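Local coordinates for tegumental protein 20.8 kDa (Clonorchis sinensis, PDB 5X2D) that probably binds calcium in its full-length form, this chain being the dynein light chain-like domain of a liver-fluke tegument protein, at residues A[27-32]-A[43-48]. Numbering follows the deposited sequence.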
loop_
_atom_site.group_PDB
_atom_site.type_symbol
_atom_site.label_atom_id
_atom_site.label_comp_id
_atom_site.label_asym_id
_atom_site.label_seq_id
_atom_site.Cartn_x
_atom_site.Cartn_y
_atom_site.Cartn_z
ATOM N N ILE A 27 -8.368 7.221 -16.197
ATOM C CA ILE A 27 -9.823 7.136 -16.248
ATOM C C ILE A 27 -10.374 6.349 -17.437
ATOM O O ILE A 27 -11.349 5.615 -17.282
ATOM C CB ILE A 27 -10.473 8.537 -16.248
ATOM C CG1 ILE A 27 -10.010 9.339 -15.045
ATOM C CG2 ILE A 27 -11.958 8.429 -16.116
ATOM C CD1 ILE A 27 -10.296 10.792 -15.183
ATOM N N PRO A 28 -9.777 6.500 -18.634
ATOM C CA PRO A 28 -10.339 5.632 -19.677
ATOM C C PRO A 28 -10.078 4.127 -19.498
ATOM O O PRO A 28 -11.017 3.351 -19.674
ATOM C CB PRO A 28 -9.667 6.154 -20.956
ATOM C CG PRO A 28 -8.445 6.874 -20.490
ATOM C CD PRO A 28 -8.846 7.494 -19.194
ATOM N N ILE A 29 -8.862 3.708 -19.163
ATOM C CA ILE A 29 -8.584 2.272 -19.145
ATOM C C ILE A 29 -8.766 1.577 -17.786
ATOM O O ILE A 29 -8.798 0.344 -17.725
ATOM C CB ILE A 29 -7.155 1.968 -19.662
ATOM C CG1 ILE A 29 -6.098 2.739 -18.872
ATOM C CG2 ILE A 29 -7.044 2.355 -21.126
ATOM C CD1 ILE A 29 -4.687 2.246 -19.114
ATOM N N ALA A 30 -8.878 2.348 -16.706
ATOM C CA ALA A 30 -8.971 1.764 -15.360
ATOM C C ALA A 30 -10.314 1.076 -15.032
ATOM O O ALA A 30 -10.319 -0.076 -14.603
ATOM C CB ALA A 30 -8.641 2.820 -14.301
ATOM N N PRO A 31 -11.456 1.772 -15.209
ATOM C CA PRO A 31 -12.748 1.152 -14.869
ATOM C C PRO A 31 -13.127 -0.087 -15.693
ATOM O O PRO A 31 -14.033 -0.834 -15.301
ATOM C CB PRO A 31 -13.757 2.272 -15.142
ATOM C CG PRO A 31 -13.064 3.203 -16.061
ATOM C CD PRO A 31 -11.635 3.165 -15.651
ATOM N N GLY A 32 -12.455 -0.299 -16.818
ATOM C CA GLY A 32 -12.718 -1.468 -17.633
ATOM C C GLY A 32 -12.280 -2.760 -16.978
ATOM O O GLY A 32 -12.887 -3.810 -17.192
ATOM N N THR A 43 -2.088 -2.297 -13.368
ATOM C CA THR A 43 -1.166 -1.577 -12.528
ATOM C C THR A 43 0.094 -1.423 -13.348
ATOM O O THR A 43 0.614 -0.325 -13.483
ATOM C CB THR A 43 -0.868 -2.322 -11.219
ATOM O OG1 THR A 43 -0.257 -3.584 -11.517
ATOM C CG2 THR A 43 -2.139 -2.552 -10.432
ATOM N N GLU A 44 0.531 -2.525 -13.955
ATOM C CA GLU A 44 1.773 -2.542 -14.719
ATOM C C GLU A 44 1.790 -1.560 -15.895
ATOM O O GLU A 44 2.794 -0.863 -16.053
ATOM C CB GLU A 44 2.088 -3.970 -15.212
ATOM C CG GLU A 44 2.700 -4.874 -14.134
ATOM C CD GLU A 44 4.108 -4.446 -13.722
ATOM O OE1 GLU A 44 4.719 -3.642 -14.461
ATOM O OE2 GLU A 44 4.615 -4.897 -12.659
ATOM N N ASN A 45 0.715 -1.423 -16.680
ATOM C CA ASN A 45 0.798 -0.394 -17.723
ATOM C C ASN A 45 0.535 1.004 -17.148
ATOM O O ASN A 45 0.754 1.995 -17.842
ATOM C CB ASN A 45 -0.146 -0.614 -18.934
ATOM C CG ASN A 45 -1.549 -1.046 -18.555
ATOM O OD1 ASN A 45 -1.871 -2.222 -18.529
ATOM N ND2 ASN A 45 -2.386 -0.078 -18.228
ATOM N N LEU A 46 0.084 1.091 -15.895
ATOM C CA LEU A 46 0.066 2.378 -15.196
ATOM C C LEU A 46 1.467 2.756 -14.698
ATOM O O LEU A 46 1.917 3.896 -14.883
ATOM C CB LEU A 46 -0.933 2.361 -14.029
ATOM C CG LEU A 46 -2.424 2.502 -14.379
ATOM C CD1 LEU A 46 -3.242 2.755 -13.125
ATOM C CD2 LEU A 46 -2.667 3.602 -15.417
ATOM N N LYS A 47 2.138 1.800 -14.055
ATOM C CA LYS A 47 3.532 1.959 -13.663
ATOM C C LYS A 47 4.352 2.347 -14.880
ATOM O O LYS A 47 5.108 3.320 -14.864
ATOM C CB LYS A 47 4.110 0.671 -13.057
ATOM C CG LYS A 47 5.579 0.793 -12.631
ATOM C CD LYS A 47 6.410 -0.441 -13.031
ATOM C CE LYS A 47 7.493 -0.789 -12.007
ATOM N NZ LYS A 47 8.356 0.349 -11.609
ATOM N N SER A 48 4.191 1.569 -15.941
ATOM C CA SER A 48 4.978 1.767 -17.141
ATOM C C SER A 48 4.642 3.104 -17.791
ATOM O O SER A 48 5.454 3.641 -18.547
ATOM C CB SER A 48 4.759 0.620 -18.121
ATOM O OG SER A 48 5.485 0.846 -19.312
#
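Ile29, in the last, weakly bonded part of helix 16-29, reaches across to Asn45 and Leu46 of helix 36-54, joining the two helices that pack beside the antiparallel sheet of this dynein light chain-like domain. About 101 Å² is buried in all, a small contact. Along 43-48, Thr43 and Glu44 make no contact with 27-32: Thr43 packs on Val62 of strand 58-63, and both meet Thr70 of the second subunit, placing this helix at the dimer interface. Asn45 is the first to meet Ile29. A chi1 of 55° with an extended chi2 of 167° carries Ile29 CD1 out to the end of the Asn45 side chain, and the two run past one another, on the more open side of the contact. One residue on, Leu46 is buried; its CB does not aim at Ile29, but its CD2 comes nearer, while the same side chain also touches Val60 and Phe90 of the sheet. Phe90 lies on strand 87-92, which also receives Ala30 through Tyr88, so both segments rest on the sheet. Lys47 likewise takes no part, its NZ hydrogen-bonded to Trp58 O. The apolar approach is loose: Ile29 CD1 stands 4.4 Å from Leu46 CD2.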